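Local structure of succinate dehydrogenase subunit A (Mycolicibacterium smegmatis, 7D6V) at residues K39-F42 against G43-H46; I140-T143 against L144-I148; G189-R192 against E193-N196; S219-S222 against W223-G227. The protein probably oxidises succinate to fumarate through a covalently bound FAD, as the flavoprotein subunit of a mycobacterial respiratory succinate dehydrogenase. One frame throughout, in Å; residues are numbered along the deposited sequence.

Read from the N terminus, the four contacts follow one another in series, none nesting within or crossing another. Interaction 1 turns the loop after strand 34-37 along the FAD, from the adenosine end to the flavin. Interaction 2 is a stretch of helix 136-159; Arg142 and Gln145 there pack against Phe42 and Gly43 of that loop. Interaction 3 closes the hairpin between strands 184-191 and 197-200, and its Arg192 touches both Lys39 and Trp223. Interaction 4, in the loop leading to helix 230-236, meets the FAD again and is probably hydrogen-bonded to interaction 1 through Ser222 and Glu224. Interactions 1 and 4 share the cofactor, while 2 and 3 do not touch, their nearest atoms about 15 Å apart.

Interaction 1: K39-F42 against G43-H46; sequences KSLF and GKAH. With FAD (flavin-adenine dinucleotide), chain D.
Leu41 and Lys44 mark the ends of a type II beta turn, and their side chains run alongside each other in one direction. The turn is closed by Lys44 N donating to Leu41 O at 3.2 Å; the bond is bent, 140° at the hydrogen, and the donor sits above the carbonyl plane. Gly43 occupies the third position of the turn with positive phi, as type II geometry prefers. With CG anti to its carbonyl carbon (chi1 -56°), the Lys44 chain is laid along Leu41. Its CB lies 3.6 Å and its CG 3.9 Å from Leu41 O, CD is 3.8 Å from Leu41 CB, and CE reaches Leu41 CD1, also at 3.8 Å. A bend at the last torsion then carries NZ to the carbonyl oxygens of Glu147 and Cys59 of the iron-sulfur subunit, so the charge is held at the subunit interface. On the cofactor side, Lys39 N makes a weak hydrogen bond of 3.3 Å to FAD O2B, and Ser40 OG is hydrogen-bonded to Glu224. Ala45 CB packs 3.3 Å from FAD O1A. One residue on, the His46 ring meets the flavin with its edge, and NE2 is bonded to the C8M carbon of FAD at 1.7 Å. This histidyl linkage to the flavin 8-methyl carbon is the hallmark of the succinate dehydrogenase and fumarate reductase flavoproteins.

Interaction 2: I140-T143 against L144-I148; sequences IIRT and LQQKI
Ile140 and Leu144, one turn apart on helix 136-159, lie alongside each other, with Ile140 CG2 4.0 Å from Leu144 CD1. This is the tightly packed side: Ile140 leans on Leu101 of helix 84-102, while Leu144 and Ile148 press against helix 18-30. The backbone keeps regular i to i+4 bonds, such as Gln145 N to Ile141 O at 2.9 Å. Toward the iron-sulfur subunit the character changes. Arg142 folds back at chi2 (-65°), which carries its guanidinium alongside Gln145, and NH1 comes 3.1 Å from Gln145 OE1. The two planes stand 87° apart and the angle is too poor for a hydrogen bond; NH1 bonds weakly to Gly43 O. The other end of the amide, Gln145 NE2, is hydrogen-bonded to Glu147 of the iron-sulfur subunit. Gln146, partly exposed, carries its amide back over the preceding turn, CG 3.3 Å from Arg142 O, with OE1 accepting from Arg143 of that subunit. Lys147, also partly exposed, touches the earlier turn mainly through CB, 3.4 Å from Thr143 O, then departs from it. The chemistry is two-sided: an apolar face among helices, and a polar one whose glutamine amides, Gln145 and Gln146, bond across the subunit interface.

Interaction 3: G189-R192 against E193-N196; sequences GYYR and ETGN
A beta-hairpin brings Tyr191, the last residue of strand 184-191, back against Asn196 at the entry to strand 197-200. Both strands belong to the mixed four-stranded sheet that also holds strands 5-7 and 172-179. Tyr191 N donates to Asn196 O at 2.9 Å and 164°, approaching close to the C=O axis. The other end of the same residue is held too: Tyr191 O accepts from Gly195 N at 2.8 Å, a bond more bent, 139° at the hydrogen. Between them Arg192, Glu193 and Thr194 turn through right-handed helical conformations and Gly195, at positive phi, reverses the chain, so the i to i+4 bond encloses an alpha turn. Asn196 O is also approached by a C-H group, with Tyr190 CA 3.2 Å away. The neighbouring tyrosines part company: Tyr190 packs its ring against those of Trp534 and His535 of helix 532-556, whereas the Tyr191 side chain touches Val198 of the returning strand, and its OH is hydrogen-bonded to Glu5. Tyr191 CB lies 3.6 Å from Thr194 OG1; chi1 of -71° then turns the ring beside the backbone N, which leaves CD1 3.6 Å from Asn196 O.

Interaction 4: S219-S222 against W223-G227; sequences SSNS and WEYTG. With FAD (flavin-adenine dinucleotide), chain D.
The Tyr225 ring is met in its own plane at the edge by two oxygens, Asn221 OD1 and FAD O2A. Asn221 crosses it at about a right angle, the amide and ring planes 73° apart, with OD1 3.4 Å from Tyr225 CD2 and Asn221 CB 3.5 Å from the same carbon. At the hydroxyl end, Tyr225 OH donates to FAD O2A at 2.5 Å. The ring of His46 also meets this tyrosine, the two planes inclined by about 35°. The amide nitrogen of Asn221 is turned the other way: ND2 is hydrogen-bonded to the carbonyl of His388 and passes 3.3 Å from FAD C8M. The backbone behind these groups is a type I beta turn from Ser222 to Tyr225, closed by a weak but nearly straight bond from Tyr225 N to Ser222 O (3.4 Å), after which Tyr225 itself centres an inverse gamma turn. This run belongs to the FAD-binding domain, in the loop leading to helix 230-236. Glu224, third residue of the turn, sets CG between its backbone N and carbonyl carbon (chi1 67°) and extends from there to the adenosine ribose, where OE2 accepts from FAD O2B at 2.8 Å. Ser222 OG lies against ND1 of His46, probably as a hydrogen bond, though the modelled distance is too short to be exact. Trp223 turns away to meet the ring of Trp52 of the iron-sulfur subunit.

Interaction 1: K39-F42 against G43-H46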
loop_
_atom_site.group_PDB
_atom_site.type_symbol
_atom_site.label_atom_id
_atom_site.label_comp_id
_atom_site.label_asym_id
_atom_site.label_seq_id
_atom_site.Cartn_x
_atom_site.Cartn_y
_atom_site.Cartn_z
ATOM N N LYS A 39 2.611 4.580 -16.916
ATOM C CA LYS A 39 1.327 4.108 -17.412
ATOM C C LYS A 39 0.250 4.164 -16.337
ATOM O O LYS A 39 -0.935 4.296 -16.657
ATOM C CB LYS A 39 1.472 2.686 -17.948
ATOM C CG LYS A 39 0.688 2.409 -19.204
ATOM C CD LYS A 39 0.474 0.924 -19.382
ATOM C CE LYS A 39 1.627 0.286 -20.112
ATOM N NZ LYS A 39 1.432 -1.177 -20.268
ATOM N N SER A 40 0.639 4.080 -15.070
ATOM C CA SER A 40 -0.255 4.143 -13.927
ATOM C C SER A 40 -0.088 5.487 -13.220
ATOM O O SER A 40 0.585 6.395 -13.714
ATOM C CB SER A 40 0.009 2.962 -12.991
ATOM O OG SER A 40 1.370 2.902 -12.611
ATOM N N LEU A 41 -0.731 5.625 -12.065
ATOM C CA LEU A 41 -0.547 6.817 -11.255
ATOM C C LEU A 41 0.849 6.826 -10.633
ATOM O O LEU A 41 1.522 5.798 -10.530
ATOM C CB LEU A 41 -1.611 6.897 -10.159
ATOM C CG LEU A 41 -3.040 7.251 -10.579
ATOM C CD1 LEU A 41 -3.983 7.183 -9.390
ATOM C CD2 LEU A 41 -3.096 8.618 -11.212
ATOM N N PHE A 42 1.282 8.014 -10.223
ATOM C CA PHE A 42 2.613 8.181 -9.653
ATOM C C PHE A 42 2.729 7.424 -8.334
ATOM O O PHE A 42 1.938 7.636 -7.411
ATOM C CB PHE A 42 2.904 9.666 -9.445
ATOM C CG PHE A 42 4.344 9.975 -9.163
ATOM C CD1 PHE A 42 5.352 9.169 -9.659
ATOM C CD2 PHE A 42 4.691 11.079 -8.407
ATOM C CE1 PHE A 42 6.674 9.458 -9.400
ATOM C CE2 PHE A 42 6.010 11.373 -8.148
ATOM C CZ PHE A 42 7.002 10.560 -8.644
ATOM N N GLY A 43 3.725 6.544 -8.247
ATOM C CA GLY A 43 3.940 5.774 -7.039
ATOM C C GLY A 43 3.130 4.505 -6.924
ATOM O O GLY A 43 3.028 3.951 -5.827
ATOM N N LYS A 44 2.550 4.019 -8.020
ATOM C CA LYS A 44 1.690 2.842 -7.997
ATOM C C LYS A 44 2.193 1.749 -8.935
ATOM O O LYS A 44 1.404 0.960 -9.454
ATOM C CB LYS A 44 0.252 3.221 -8.345
ATOM C CG LYS A 44 -0.328 4.303 -7.461
ATOM C CD LYS A 44 -1.839 4.235 -7.431
ATOM C CE LYS A 44 -2.415 5.266 -6.486
ATOM N NZ LYS A 44 -1.735 5.241 -5.170
ATOM N N ALA A 45 3.501 1.687 -9.155
ATOM C CA ALA A 45 4.079 0.663 -10.008
ATOM C C ALA A 45 4.114 -0.681 -9.285
ATOM O O ALA A 45 3.841 -0.781 -8.088
ATOM C CB ALA A 45 5.480 1.068 -10.456
ATOM N N HIS A 46 4.472 -1.727 -10.033
ATOM C CA HIS A 46 4.465 -3.084 -9.497
ATOM C C HIS A 46 5.449 -3.266 -8.348
ATOM O O HIS A 46 5.345 -4.248 -7.607
ATOM C CB HIS A 46 4.772 -4.078 -10.619
ATOM C CG HIS A 46 4.648 -5.514 -10.217
ATOM N ND1 HIS A 46 3.461 -6.208 -10.288
ATOM C CD2 HIS A 46 5.570 -6.392 -9.757
ATOM C CE1 HIS A 46 3.653 -7.449 -9.880
ATOM N NE2 HIS A 46 4.924 -7.587 -9.551
HETATM P PA FAD D . 8.003 -1.650 -12.068
HETATM O O1A FAD D . 8.218 -0.664 -10.980
HETATM O O2A FAD D . 7.293 -2.914 -11.772
HETATM O O5B FAD D . 7.155 -0.914 -13.202
HETATM C C5B FAD D . 7.719 -0.373 -14.383
HETATM C C4B FAD D . 7.081 0.971 -14.691
HETATM O O4B FAD D . 7.040 1.189 -16.097
HETATM C C3B FAD D . 5.652 1.103 -14.222
HETATM O O3B FAD D . 5.521 2.389 -13.636
HETATM C C2B FAD D . 4.833 1.074 -15.485
HETATM O O2B FAD D . 3.629 1.823 -15.378
HETATM C C1B FAD D . 5.772 1.706 -16.469
HETATM N N9A FAD D . 5.436 1.324 -17.850
HETATM C C8A FAD D . 5.366 0.087 -18.337
HETATM N N7A FAD D . 5.037 0.106 -19.641
HETATM C C5A FAD D . 4.888 1.384 -20.001
HETATM C C6A FAD D . 4.546 2.117 -21.229
HETATM N N6A FAD D . 4.285 1.474 -22.377
HETATM N N1A FAD D . 4.500 3.453 -21.167
HETATM C C2A FAD D . 4.761 4.124 -20.042
HETATM N N3A FAD D . 5.076 3.525 -18.896
HETATM C C4A FAD D . 5.155 2.183 -18.815
HETATM N N1 FAD D . 11.544 -8.956 -5.879
HETATM C C2 FAD D . 12.273 -9.076 -4.752
HETATM O O2 FAD D . 13.492 -8.894 -4.817
HETATM N N3 FAD D . 11.745 -9.382 -3.567
HETATM C C4 FAD D . 10.445 -9.598 -3.415
HETATM O O4 FAD D . 9.977 -9.880 -2.304
HETATM C C4X FAD D . 9.568 -9.493 -4.592
HETATM N N5 FAD D . 8.244 -9.697 -4.507
HETATM C C5X FAD D . 7.473 -9.588 -5.599
HETATM C C6 FAD D . 6.108 -9.799 -5.493
HETATM C C7 FAD D . 5.306 -9.693 -6.613
HETATM C C7M FAD D . 3.827 -9.922 -6.512
HETATM C C8 FAD D . 5.904 -9.354 -7.920
HETATM C C8M FAD D . 5.033 -9.239 -9.135
HETATM C C9 FAD D . 7.265 -9.139 -8.032
HETATM C C9A FAD D . 8.067 -9.247 -6.915
HETATM N N10 FAD D . 9.443 -9.032 -7.026
HETATM C C10 FAD D . 10.216 -9.148 -5.868
HETATM C "C1'" FAD D . 10.052 -8.681 -8.303
HETATM C "C2'" FAD D . 10.370 -7.190 -8.319
HETATM O "O2'" FAD D . 9.359 -6.465 -7.625
HETATM C "C3'" FAD D . 10.429 -6.625 -9.726
HETATM O "O3'" FAD D . 11.521 -7.223 -10.410
HETATM C "C4'" FAD D . 10.642 -5.120 -9.690
HETATM O "O4'" FAD D . 9.555 -4.498 -9.019
HETATM C "C5'" FAD D . 10.745 -4.516 -11.077
HETATM O "O5'" FAD D . 10.730 -3.104 -10.927
HETATM P P FAD D . 10.853 -2.101 -12.159
HETATM O O1P FAD D . 11.193 -0.765 -11.600
HETATM O O2P FAD D . 11.746 -2.688 -13.192
HETATM O O3P FAD D . 9.376 -2.048 -12.793
#

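Interaction 2: I140-T143 against L144-I148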
loop_
_atom_site.group_PDB
_atom_site.type_symbol
_atom_site.label_atom_id
_atom_site.label_comp_id
_atom_site.label_asym_id
_atom_site.label_seq_id
_atom_site.Cartn_x
_atom_site.Cartn_y
_atom_site.Cartn_z
ATOM N N ILE A 140 10.474 1.399 -0.582
ATOM C CA ILE A 140 11.422 1.839 -1.603
ATOM C C ILE A 140 10.763 2.832 -2.551
ATOM O O ILE A 140 11.307 3.910 -2.832
ATOM C CB ILE A 140 11.983 0.626 -2.365
ATOM C CG1 ILE A 140 12.922 -0.175 -1.472
ATOM C CG2 ILE A 140 12.704 1.069 -3.622
ATOM C CD1 ILE A 140 13.151 -1.569 -1.967
ATOM N N ILE A 141 9.578 2.487 -3.057
ATOM C CA ILE A 141 8.941 3.336 -4.059
ATOM C C ILE A 141 8.460 4.645 -3.437
ATOM O O ILE A 141 8.559 5.710 -4.059
ATOM C CB ILE A 141 7.814 2.570 -4.779
ATOM C CG1 ILE A 141 7.407 3.299 -6.061
ATOM C CG2 ILE A 141 6.623 2.348 -3.870
ATOM C CD1 ILE A 141 6.620 2.445 -7.022
ATOM N N ARG A 142 7.958 4.599 -2.196
ATOM C CA ARG A 142 7.577 5.827 -1.506
ATOM C C ARG A 142 8.778 6.736 -1.318
ATOM O O ARG A 142 8.691 7.948 -1.546
ATOM C CB ARG A 142 6.966 5.503 -0.145
ATOM C CG ARG A 142 5.481 5.272 -0.145
ATOM C CD ARG A 142 4.672 6.500 -0.507
ATOM N NE ARG A 142 3.299 6.094 -0.783
ATOM C CZ ARG A 142 2.903 5.564 -1.933
ATOM N NH1 ARG A 142 3.768 5.402 -2.919
ATOM N NH2 ARG A 142 1.644 5.203 -2.101
ATOM N N THR A 143 9.907 6.167 -0.892
ATOM C CA THR A 143 11.101 6.965 -0.666
ATOM C C THR A 143 11.574 7.619 -1.955
ATOM O O THR A 143 11.915 8.806 -1.969
ATOM C CB THR A 143 12.199 6.088 -0.069
ATOM O OG1 THR A 143 11.656 5.323 1.011
ATOM C CG2 THR A 143 13.321 6.934 0.461
ATOM N N LEU A 144 11.582 6.864 -3.055
ATOM C CA LEU A 144 12.025 7.433 -4.325
ATOM C C LEU A 144 11.083 8.532 -4.808
ATOM O O LEU A 144 11.539 9.588 -5.269
ATOM C CB LEU A 144 12.154 6.328 -5.369
ATOM C CG LEU A 144 13.286 5.335 -5.117
ATOM C CD1 LEU A 144 13.203 4.182 -6.092
ATOM C CD2 LEU A 144 14.634 6.019 -5.214
ATOM N N GLN A 145 9.771 8.311 -4.704
ATOM C CA GLN A 145 8.809 9.321 -5.137
ATOM C C GLN A 145 8.924 10.596 -4.304
ATOM O O GLN A 145 8.887 11.711 -4.843
ATOM C CB GLN A 145 7.401 8.735 -5.064
ATOM C CG GLN A 145 6.277 9.738 -4.990
ATOM C CD GLN A 145 4.969 9.092 -4.597
ATOM O OE1 GLN A 145 4.938 7.935 -4.188
ATOM N NE2 GLN A 145 3.879 9.833 -4.723
ATOM N N GLN A 146 9.084 10.452 -2.989
ATOM C CA GLN A 146 9.229 11.624 -2.137
ATOM C C GLN A 146 10.558 12.327 -2.370
ATOM O O GLN A 146 10.642 13.551 -2.226
ATOM C CB GLN A 146 9.068 11.221 -0.675
ATOM C CG GLN A 146 7.641 10.865 -0.316
ATOM C CD GLN A 146 7.538 10.059 0.956
ATOM O OE1 GLN A 146 8.546 9.645 1.523
ATOM N NE2 GLN A 146 6.317 9.825 1.407
ATOM N N LYS A 147 11.601 11.585 -2.747
ATOM C CA LYS A 147 12.858 12.220 -3.127
ATOM C C LYS A 147 12.695 13.036 -4.404
ATOM O O LYS A 147 13.260 14.129 -4.527
ATOM C CB LYS A 147 13.945 11.160 -3.286
ATOM C CG LYS A 147 15.277 11.691 -3.767
ATOM C CD LYS A 147 15.864 12.682 -2.787
ATOM C CE LYS A 147 17.225 13.155 -3.250
ATOM N NZ LYS A 147 17.744 14.261 -2.410
ATOM N N ILE A 148 11.922 12.522 -5.364
ATOM C CA ILE A 148 11.612 13.297 -6.565
ATOM C C ILE A 148 10.884 14.584 -6.196
ATOM O O ILE A 148 11.188 15.667 -6.717
ATOM C CB ILE A 148 10.782 12.454 -7.552
ATOM C CG1 ILE A 148 11.540 11.198 -7.974
ATOM C CG2 ILE A 148 10.386 13.284 -8.764
ATOM C CD1 ILE A 148 12.564 11.437 -9.038
#

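Interaction 3: G189-R192 against E193-N196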
loop_
_atom_site.group_PDB
_atom_site.type_symbol
_atom_site.label_atom_id
_atom_site.label_comp_id
_atom_site.label_asym_id
_atom_site.label_seq_id
_atom_site.Cartn_x
_atom_site.Cartn_y
_atom_site.Cartn_z
ATOM N N GLY A 189 3.409 8.645 -27.674
ATOM C CA GLY A 189 2.426 7.943 -26.884
ATOM C C GLY A 189 1.135 8.721 -26.793
ATOM O O GLY A 189 0.926 9.700 -27.509
ATOM N N TYR A 190 0.268 8.278 -25.888
ATOM C CA TYR A 190 -1.029 8.907 -25.704
ATOM C C TYR A 190 -1.315 9.070 -24.220
ATOM O O TYR A 190 -0.799 8.326 -23.384
ATOM C CB TYR A 190 -2.156 8.093 -26.365
ATOM C CG TYR A 190 -2.330 6.707 -25.788
ATOM C CD1 TYR A 190 -1.640 5.628 -26.312
ATOM C CD2 TYR A 190 -3.186 6.479 -24.720
ATOM C CE1 TYR A 190 -1.792 4.365 -25.788
ATOM C CE2 TYR A 190 -3.340 5.221 -24.188
ATOM C CZ TYR A 190 -2.643 4.167 -24.728
ATOM O OH TYR A 190 -2.793 2.906 -24.205
ATOM N N TYR A 191 -2.153 10.051 -23.909
ATOM C CA TYR A 191 -2.682 10.213 -22.564
ATOM C C TYR A 191 -3.868 9.282 -22.377
ATOM O O TYR A 191 -4.771 9.241 -23.215
ATOM C CB TYR A 191 -3.113 11.657 -22.326
ATOM C CG TYR A 191 -1.979 12.645 -22.213
ATOM C CD1 TYR A 191 -1.744 13.576 -23.212
ATOM C CD2 TYR A 191 -1.160 12.662 -21.096
ATOM C CE1 TYR A 191 -0.718 14.483 -23.112
ATOM C CE2 TYR A 191 -0.131 13.568 -20.987
ATOM C CZ TYR A 191 0.084 14.477 -21.996
ATOM O OH TYR A 191 1.109 15.384 -21.892
ATOM N N ARG A 192 -3.868 8.530 -21.277
ATOM C CA ARG A 192 -4.992 7.640 -21.012
ATOM C C ARG A 192 -6.279 8.425 -20.813
ATOM O O ARG A 192 -7.331 8.039 -21.328
ATOM C CB ARG A 192 -4.708 6.767 -19.792
ATOM C CG ARG A 192 -3.626 5.733 -19.991
ATOM C CD ARG A 192 -3.627 4.741 -18.847
ATOM N NE ARG A 192 -4.671 3.737 -19.007
ATOM C CZ ARG A 192 -5.185 3.026 -18.010
ATOM N NH1 ARG A 192 -4.755 3.209 -16.772
ATOM N NH2 ARG A 192 -6.132 2.133 -18.252
ATOM N N GLU A 193 -6.209 9.546 -20.094
ATOM C CA GLU A 193 -7.417 10.273 -19.718
ATOM C C GLU A 193 -8.163 10.801 -20.939
ATOM O O GLU A 193 -9.389 10.686 -21.028
ATOM C CB GLU A 193 -7.058 11.420 -18.776
ATOM C CG GLU A 193 -8.135 12.479 -18.658
ATOM C CD GLU A 193 -7.648 13.728 -17.960
ATOM O OE1 GLU A 193 -6.433 13.824 -17.699
ATOM O OE2 GLU A 193 -8.481 14.609 -17.667
ATOM N N THR A 194 -7.439 11.385 -21.892
ATOM C CA THR A 194 -8.067 12.064 -23.015
ATOM C C THR A 194 -7.884 11.360 -24.349
ATOM O O THR A 194 -8.629 11.657 -25.287
ATOM C CB THR A 194 -7.525 13.496 -23.141
ATOM O OG1 THR A 194 -6.094 13.468 -23.152
ATOM C CG2 THR A 194 -7.994 14.344 -21.978
ATOM N N GLY A 195 -6.926 10.445 -24.461
ATOM C CA GLY A 195 -6.642 9.819 -25.733
ATOM C C GLY A 195 -5.864 10.676 -26.701
ATOM O O GLY A 195 -5.784 10.329 -27.884
ATOM N N ASN A 196 -5.291 11.782 -26.239
ATOM C CA ASN A 196 -4.559 12.699 -27.096
ATOM C C ASN A 196 -3.094 12.297 -27.172
ATOM O O ASN A 196 -2.543 11.708 -26.241
ATOM C CB ASN A 196 -4.685 14.131 -26.579
ATOM C CG ASN A 196 -6.031 14.742 -26.888
ATOM O OD1 ASN A 196 -6.511 14.673 -28.016
ATOM N ND2 ASN A 196 -6.649 15.344 -25.885
#

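Interaction 4: S219-S222 against W223-G227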
loop_
_atom_site.group_PDB
_atom_site.type_symbol
_atom_site.label_atom_id
_atom_site.label_comp_id
_atom_site.label_asym_id
_atom_site.label_seq_id
_atom_site.Cartn_x
_atom_site.Cartn_y
_atom_site.Cartn_z
ATOM N N SER A 219 -0.753 -15.594 -13.121
ATOM C CA SER A 219 0.414 -14.755 -12.906
ATOM C C SER A 219 0.161 -13.854 -11.709
ATOM O O SER A 219 -0.985 -13.542 -11.382
ATOM C CB SER A 219 0.732 -13.917 -14.147
ATOM O OG SER A 219 1.959 -13.233 -13.997
ATOM N N SER A 220 1.249 -13.438 -11.068
ATOM C CA SER A 220 1.196 -12.523 -9.938
ATOM C C SER A 220 1.423 -11.075 -10.347
ATOM O O SER A 220 1.548 -10.209 -9.477
ATOM C CB SER A 220 2.227 -12.930 -8.886
ATOM O OG SER A 220 3.537 -12.882 -9.415
ATOM N N ASN A 221 1.463 -10.792 -11.643
ATOM C CA ASN A 221 1.916 -9.502 -12.134
ATOM C C ASN A 221 0.749 -8.538 -12.331
ATOM O O ASN A 221 -0.415 -8.933 -12.414
ATOM C CB ASN A 221 2.693 -9.677 -13.437
ATOM C CG ASN A 221 3.990 -10.442 -13.242
ATOM O OD1 ASN A 221 4.687 -10.761 -14.198
ATOM N ND2 ASN A 221 4.322 -10.735 -11.992
ATOM N N SER A 222 1.088 -7.253 -12.410
ATOM C CA SER A 222 0.121 -6.169 -12.428
ATOM C C SER A 222 -0.547 -6.038 -13.795
ATOM O O SER A 222 -0.193 -6.712 -14.763
ATOM C CB SER A 222 0.794 -4.848 -12.056
ATOM O OG SER A 222 1.585 -4.982 -10.891
ATOM N N TRP A 223 -1.527 -5.133 -13.858
ATOM C CA TRP A 223 -2.187 -4.809 -15.118
ATOM C C TRP A 223 -1.205 -4.279 -16.155
ATOM O O TRP A 223 -1.416 -4.460 -17.359
ATOM C CB TRP A 223 -3.298 -3.788 -14.865
ATOM C CG TRP A 223 -3.686 -2.989 -16.069
ATOM C CD1 TRP A 223 -4.550 -3.357 -17.054
ATOM C CD2 TRP A 223 -3.218 -1.680 -16.416
ATOM N NE1 TRP A 223 -4.649 -2.363 -17.993
ATOM C CE2 TRP A 223 -3.839 -1.323 -17.625
ATOM C CE3 TRP A 223 -2.329 -0.779 -15.822
ATOM C CZ2 TRP A 223 -3.604 -0.103 -18.251
ATOM C CZ3 TRP A 223 -2.098 0.430 -16.445
ATOM C CH2 TRP A 223 -2.731 0.756 -17.647
ATOM N N GLU A 224 -0.127 -3.641 -15.714
ATOM C CA GLU A 224 0.788 -2.939 -16.601
ATOM C C GLU A 224 1.892 -3.824 -17.168
ATOM O O GLU A 224 2.677 -3.351 -17.994
ATOM C CB GLU A 224 1.413 -1.754 -15.860
ATOM C CG GLU A 224 2.342 -2.154 -14.729
ATOM C CD GLU A 224 2.577 -1.031 -13.742
ATOM O OE1 GLU A 224 3.366 -1.224 -12.795
ATOM O OE2 GLU A 224 1.970 0.047 -13.910
ATOM N N TYR A 225 1.969 -5.091 -16.764
ATOM C CA TYR A 225 3.045 -5.978 -17.210
ATOM C C TYR A 225 2.650 -6.661 -18.520
ATOM O O TYR A 225 2.474 -7.876 -18.604
ATOM C CB TYR A 225 3.375 -6.997 -16.128
ATOM C CG TYR A 225 4.448 -6.542 -15.171
ATOM C CD1 TYR A 225 4.667 -5.194 -14.936
ATOM C CD2 TYR A 225 5.242 -7.459 -14.503
ATOM C CE1 TYR A 225 5.642 -4.774 -14.064
ATOM C CE2 TYR A 225 6.220 -7.048 -13.629
ATOM C CZ TYR A 225 6.418 -5.706 -13.412
ATOM O OH TYR A 225 7.397 -5.291 -12.541
ATOM N N THR A 226 2.533 -5.846 -19.564
ATOM C CA THR A 226 2.124 -6.322 -20.878
ATOM C C THR A 226 3.296 -6.512 -21.829
ATOM O O THR A 226 3.086 -6.612 -23.041
ATOM C CB THR A 226 1.105 -5.366 -21.499
ATOM O OG1 THR A 226 1.713 -4.086 -21.710
ATOM C CG2 THR A 226 -0.102 -5.208 -20.594
ATOM N N GLY A 227 4.519 -6.564 -21.316
ATOM C CA GLY A 227 5.673 -6.738 -22.168
ATOM C C GLY A 227 6.123 -5.496 -22.896
ATOM O O GLY A 227 6.956 -5.599 -23.803
HETATM P PA FAD D . 8.003 -1.650 -12.068
HETATM O O1A FAD D . 8.218 -0.664 -10.980
HETATM O O2A FAD D . 7.293 -2.914 -11.772
HETATM O O5B FAD D . 7.155 -0.914 -13.202
HETATM C C5B FAD D . 7.719 -0.373 -14.383
HETATM C C4B FAD D . 7.081 0.971 -14.691
HETATM O O4B FAD D . 7.040 1.189 -16.097
HETATM C C3B FAD D . 5.652 1.103 -14.222
HETATM O O3B FAD D . 5.521 2.389 -13.636
HETATM C C2B FAD D . 4.833 1.074 -15.485
HETATM O O2B FAD D . 3.629 1.823 -15.378
HETATM C C1B FAD D . 5.772 1.706 -16.469
HETATM N N9A FAD D . 5.436 1.324 -17.850
HETATM C C8A FAD D . 5.366 0.087 -18.337
HETATM N N7A FAD D . 5.037 0.106 -19.641
HETATM C C5A FAD D . 4.888 1.384 -20.001
HETATM C C6A FAD D . 4.546 2.117 -21.229
HETATM N N6A FAD D . 4.285 1.474 -22.377
HETATM N N1A FAD D . 4.500 3.453 -21.167
HETATM C C2A FAD D . 4.761 4.124 -20.042
HETATM N N3A FAD D . 5.076 3.525 -18.896
HETATM C C4A FAD D . 5.155 2.183 -18.815
HETATM N N1 FAD D . 11.544 -8.956 -5.879
HETATM C C2 FAD D . 12.273 -9.076 -4.752
HETATM O O2 FAD D . 13.492 -8.894 -4.817
HETATM N N3 FAD D . 11.745 -9.382 -3.567
HETATM C C4 FAD D . 10.445 -9.598 -3.415
HETATM O O4 FAD D . 9.977 -9.880 -2.304
HETATM C C4X FAD D . 9.568 -9.493 -4.592
HETATM N N5 FAD D . 8.244 -9.697 -4.507
HETATM C C5X FAD D . 7.473 -9.588 -5.599
HETATM C C6 FAD D . 6.108 -9.799 -5.493
HETATM C C7 FAD D . 5.306 -9.693 -6.613
HETATM C C7M FAD D . 3.827 -9.922 -6.512
HETATM C C8 FAD D . 5.904 -9.354 -7.920
HETATM C C8M FAD D . 5.033 -9.239 -9.135
HETATM C C9 FAD D . 7.265 -9.139 -8.032
HETATM C C9A FAD D . 8.067 -9.247 -6.915
HETATM N N10 FAD D . 9.443 -9.032 -7.026
HETATM C C10 FAD D . 10.216 -9.148 -5.868
HETATM C "C1'" FAD D . 10.052 -8.681 -8.303
HETATM C "C2'" FAD D . 10.370 -7.190 -8.319
HETATM O "O2'" FAD D . 9.359 -6.465 -7.625
HETATM C "C3'" FAD D . 10.429 -6.625 -9.726
HETATM O "O3'" FAD D . 11.521 -7.223 -10.410
HETATM C "C4'" FAD D . 10.642 -5.120 -9.690
HETATM O "O4'" FAD D . 9.555 -4.498 -9.019
HETATM C "C5'" FAD D . 10.745 -4.516 -11.077
HETATM O "O5'" FAD D . 10.730 -3.104 -10.927
HETATM P P FAD D . 10.853 -2.101 -12.159
HETATM O O1P FAD D . 11.193 -0.765 -11.600
HETATM O O2P FAD D . 11.746 -2.688 -13.192
HETATM O O3P FAD D . 9.376 -2.048 -12.793
#